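PDB 3ANP: transcriptional repressor, TetR family from Thermus thermophilus, which probably represses genes of fatty acid degradation by binding their regulatory DNA, and holds lauroyl-CoA in a pocket of its helical ligand-binding domain. Local coordinates for residues E70-R73 / R74-Q78; E134-K137 / P138-E141. All blocks are in the same frame, centred on the assembly; numbering follows the deposited sequence.

Interaction 1. Residues E70-R73 / R74-Q78; sequences EEVR and RLLAQ
E71 and R74 meet on the last turns of helix 54-77, in the all-helical ligand-binding domain of this TetR-family repressor, and their contact is carbon against nitrogen. The long side chains cross at a slant, bringing NH2 of R74 to 3.7 Å from CG of E71. The carboxylate and guanidinium planes are nearly parallel, 16° apart, but OE2 of E71 stands well out of the guanidinium plane, with no N-H of R74 aimed at it. At 4.5 Å from E71 OE2 to R74 NH2 the pair feels an attraction of charges without forming a salt bridge. E71 sends CG anti to its backbone N (chi1 -179°) and stays extended, which carries the carboxylate to H88 of helix 82-99, its hydrogen-bonding partner. R74 also starts anti to N but bends at chi2 and chi3, folding its guanidinium back toward E71.

Round on the buried face of the same helix, V72 and L76, one turn apart, lie side by side and point the same way, CG1 of V72 being 4.1 Å from CD1 of L76. Branched aliphatic residues suit this face because it is roofed by other helices: V72 and L76 both touch V85 of helix 82-99, and V72 also reaches L131 and I135 of helix 128-142. R73, on a more exposed flank, instead extends its chain to a salt bridge with E134.

Beneath the side chains the backbone keeps its i to i+4 bonds, from R74 N to E70 O through to A77 N to R73 O, the latter with an N-H...O angle of 166°. A water lies in the plane of the R74 guanidinium at its edge; it donates to E71 OE2 at 2.8 Å and accepts a weak bond from R74 NH2 at 3.5 Å.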
# COMPACT_ATOMS: atom_id res chain seq x y z
N GLU A 70 -11.09 -20.20 -7.03
CA GLU A 70 -11.77 -21.50 -7.03
C GLU A 70 -11.89 -22.02 -5.62
O GLU A 70 -12.92 -22.57 -5.23
CB GLU A 70 -10.98 -22.54 -7.82
CG GLU A 70 -10.85 -22.30 -9.31
CD GLU A 70 -10.20 -23.50 -10.01
OE1 GLU A 70 -10.83 -24.57 -10.04
OE2 GLU A 70 -9.06 -23.37 -10.49
N GLU A 71 -10.81 -21.88 -4.86
CA GLU A 71 -10.74 -22.36 -3.50
C GLU A 71 -11.77 -21.64 -2.62
O GLU A 71 -12.50 -22.27 -1.85
CB GLU A 71 -9.31 -22.16 -2.96
CG GLU A 71 -9.09 -22.64 -1.52
CD GLU A 71 -7.61 -22.63 -1.12
OE1 GLU A 71 -6.78 -22.07 -1.87
OE2 GLU A 71 -7.28 -23.17 -0.05
N VAL A 72 -11.85 -20.32 -2.76
CA VAL A 72 -12.79 -19.52 -1.98
C VAL A 72 -14.23 -19.89 -2.32
O VAL A 72 -15.05 -20.09 -1.42
CB VAL A 72 -12.55 -17.99 -2.22
CG1 VAL A 72 -13.78 -17.16 -1.81
CG2 VAL A 72 -11.32 -17.54 -1.43
N ARG A 73 -14.55 -19.99 -3.61
CA ARG A 73 -15.91 -20.33 -4.01
C ARG A 73 -16.28 -21.73 -3.54
O ARG A 73 -17.40 -21.98 -3.11
CB ARG A 73 -16.06 -20.21 -5.53
CG ARG A 73 -16.04 -18.75 -5.99
CD ARG A 73 -16.09 -18.61 -7.50
NE ARG A 73 -16.02 -17.21 -7.90
CZ ARG A 73 -16.32 -16.76 -9.12
NH1 ARG A 73 -16.73 -17.62 -10.06
NH2 ARG A 73 -16.23 -15.46 -9.40
N ARG A 74 -15.30 -22.63 -3.59
CA ARG A 74 -15.50 -24.00 -3.16
C ARG A 74 -15.85 -24.04 -1.67
O ARG A 74 -16.78 -24.73 -1.25
CB ARG A 74 -14.22 -24.81 -3.39
CG ARG A 74 -14.46 -26.30 -3.47
CD ARG A 74 -13.41 -27.09 -2.71
NE ARG A 74 -12.05 -26.61 -2.94
CZ ARG A 74 -11.12 -26.60 -1.99
NH1 ARG A 74 -11.43 -27.03 -0.77
NH2 ARG A 74 -9.89 -26.17 -2.24
N LEU A 75 -15.10 -23.28 -0.87
CA LEU A 75 -15.33 -23.26 0.57
C LEU A 75 -16.69 -22.69 0.94
O LEU A 75 -17.38 -23.22 1.82
CB LEU A 75 -14.19 -22.51 1.29
CG LEU A 75 -12.83 -23.24 1.24
CD1 LEU A 75 -11.72 -22.35 1.82
CD2 LEU A 75 -12.91 -24.55 2.01
N LEU A 76 -17.09 -21.61 0.28
CA LEU A 76 -18.37 -21.00 0.56
C LEU A 76 -19.47 -22.00 0.21
O LEU A 76 -20.37 -22.25 1.01
CB LEU A 76 -18.55 -19.69 -0.23
CG LEU A 76 -17.62 -18.55 0.25
CD1 LEU A 76 -17.76 -17.34 -0.66
CD2 LEU A 76 -17.98 -18.18 1.71
N ALA A 77 -19.37 -22.60 -0.98
CA ALA A 77 -20.36 -23.58 -1.41
C ALA A 77 -20.46 -24.76 -0.45
O ALA A 77 -21.53 -25.35 -0.30
CB ALA A 77 -20.03 -24.08 -2.82
N GLN A 78 -19.36 -25.11 0.20
CA GLN A 78 -19.35 -26.21 1.15
C GLN A 78 -20.06 -25.81 2.45
O GLN A 78 -20.32 -26.65 3.31
CB GLN A 78 -17.93 -26.64 1.50
CG GLN A 78 -17.14 -27.29 0.38
CD GLN A 78 -15.70 -27.61 0.79
OE1 GLN A 78 -14.89 -28.09 -0.01
NE2 GLN A 78 -15.37 -27.34 2.06
O HOH W 1 -7.49 -25.93 0.28

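Interaction 2. Residues E134-K137 / P138-E141; sequences EILK and PLRE
A proline kink in helix 128-142 sets the character of this contact, since P138, inside the helix but close to its C-terminal end, has no N-H to offer the turn before. Its ring takes the place of that hydrogen: CD of P138 lies 3.2 Å from O of E134, the usual i-4 acceptor, and 3.0 Å from O of I135. The next regular bond is lost as well, N of L139 standing 4.2 Å from O of I135; L139 N turns instead to O of L136 in a weak, strongly bent bond (119°). Regular bonding resumes at R140, whose N-H reaches the same L136 O at 3.0 Å, nearly in line with its C=O. E141 N then bonds to K137 O.

Spanning the kink on the exposed side, K137 and E141 close a salt bridge across one turn, with NZ of K137 2.9 Å from OE2 of E141. CG of K137 is anti to the backbone N (chi1 -177°), and the chain runs extended until chi4, where it bends and turns the ammonium toward the glutamate. NZ meets OE2 from above the carboxylate plane, 45° out of it. R140 folds at chi3 so that K137 O lies over one face of its guanidinium.

The buried side is leucine-rich. CD2 of L136 comes to 4.3 Å from CD1 of L139; L136 also packs on M154 of helix 151-172 and on M193 of the second subunit, while P138 and L139 both touch P82. An alanine in place of P138 lacks the ring, and would probably leave a gap beside P82 and free the helix from the bend the ring imposes. With opposite charges four residues apart, the salt bridge probably helps to hold together the turns on either side of the proline, where the regular backbone bonds of both P138 and L139 are missing.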
# COMPACT_ATOMS: atom_id res chain seq x y z
N GLU A 134 -16.49 -10.97 -2.80
CA GLU A 134 -17.38 -12.13 -2.93
C GLU A 134 -17.59 -12.79 -1.56
O GLU A 134 -18.65 -13.34 -1.29
CB GLU A 134 -16.81 -13.17 -3.90
CG GLU A 134 -16.89 -12.81 -5.39
CD GLU A 134 -16.28 -13.89 -6.29
OE1 GLU A 134 -16.40 -15.09 -5.96
OE2 GLU A 134 -15.69 -13.54 -7.33
N ILE A 135 -16.58 -12.75 -0.70
CA ILE A 135 -16.71 -13.36 0.62
C ILE A 135 -17.56 -12.45 1.52
O ILE A 135 -18.34 -12.93 2.35
CB ILE A 135 -15.32 -13.60 1.25
CG1 ILE A 135 -14.52 -14.57 0.37
CG2 ILE A 135 -15.48 -14.17 2.65
CD1 ILE A 135 -13.07 -14.70 0.74
N LEU A 136 -17.42 -11.14 1.35
CA LEU A 136 -18.19 -10.20 2.15
C LEU A 136 -19.68 -10.23 1.81
O LEU A 136 -20.52 -10.00 2.68
CB LEU A 136 -17.68 -8.76 1.95
CG LEU A 136 -16.20 -8.51 2.26
CD1 LEU A 136 -15.85 -7.07 1.90
CD2 LEU A 136 -15.94 -8.81 3.72
N LYS A 137 -19.99 -10.54 0.55
CA LYS A 137 -21.38 -10.58 0.09
C LYS A 137 -22.36 -11.32 1.03
O LYS A 137 -23.38 -10.76 1.44
CB LYS A 137 -21.45 -11.17 -1.32
CG LYS A 137 -22.84 -11.18 -1.94
CD LYS A 137 -22.74 -11.46 -3.44
CE LYS A 137 -24.09 -11.38 -4.14
NZ LYS A 137 -25.00 -12.49 -3.74
N PRO A 138 -22.07 -12.59 1.35
CA PRO A 138 -22.93 -13.39 2.23
C PRO A 138 -23.09 -12.70 3.59
O PRO A 138 -24.15 -12.82 4.23
CB PRO A 138 -22.17 -14.71 2.36
CG PRO A 138 -21.36 -14.77 1.13
CD PRO A 138 -20.89 -13.37 0.93
N LEU A 139 -22.05 -12.00 4.04
CA LEU A 139 -22.13 -11.29 5.32
C LEU A 139 -23.13 -10.14 5.20
O LEU A 139 -23.91 -9.89 6.13
CB LEU A 139 -20.75 -10.77 5.75
CG LEU A 139 -19.72 -11.83 6.17
CD1 LEU A 139 -18.38 -11.15 6.42
CD2 LEU A 139 -20.18 -12.58 7.42
N ARG A 140 -23.11 -9.44 4.06
CA ARG A 140 -24.04 -8.34 3.89
C ARG A 140 -25.48 -8.85 3.87
O ARG A 140 -26.37 -8.24 4.45
CB ARG A 140 -23.76 -7.56 2.61
CG ARG A 140 -24.71 -6.36 2.44
CD ARG A 140 -24.46 -5.60 1.16
NE ARG A 140 -24.48 -6.49 -0.00
CZ ARG A 140 -25.49 -7.29 -0.32
NH1 ARG A 140 -26.58 -7.34 0.43
NH2 ARG A 140 -25.41 -8.06 -1.41
N GLU A 141 -25.70 -9.98 3.20
CA GLU A 141 -27.03 -10.57 3.11
C GLU A 141 -27.46 -11.09 4.47
O GLU A 141 -28.65 -11.19 4.76
CB GLU A 141 -27.04 -11.73 2.10
CG GLU A 141 -26.51 -11.37 0.72
CD GLU A 141 -26.38 -12.59 -0.18
OE1 GLU A 141 -25.97 -13.66 0.32
OE2 GLU A 141 -26.67 -12.47 -1.39

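How the interactions relate
Interactions 1 and 2 come in series along the chain, 70-78 on helix 54-77 and 134-141 on helix 128-142, with their centres 13 Å apart. Both lie in the C-terminal, ligand-binding part of the TetR fold, and the two helices meet directly: R73 NH2 forms a 2.9 Å salt bridge with E134 OE2, and CG1 of V72 packs at 3.5 Å from CG1 of I135. Helix 82-99 touches both through V85, completing a three-helix junction. The lauroyl-CoA lies about 10 Å from the E71 side chain and about 13 Å from that of I135, so this junction adjoins the ligand-binding region without lining the pocket.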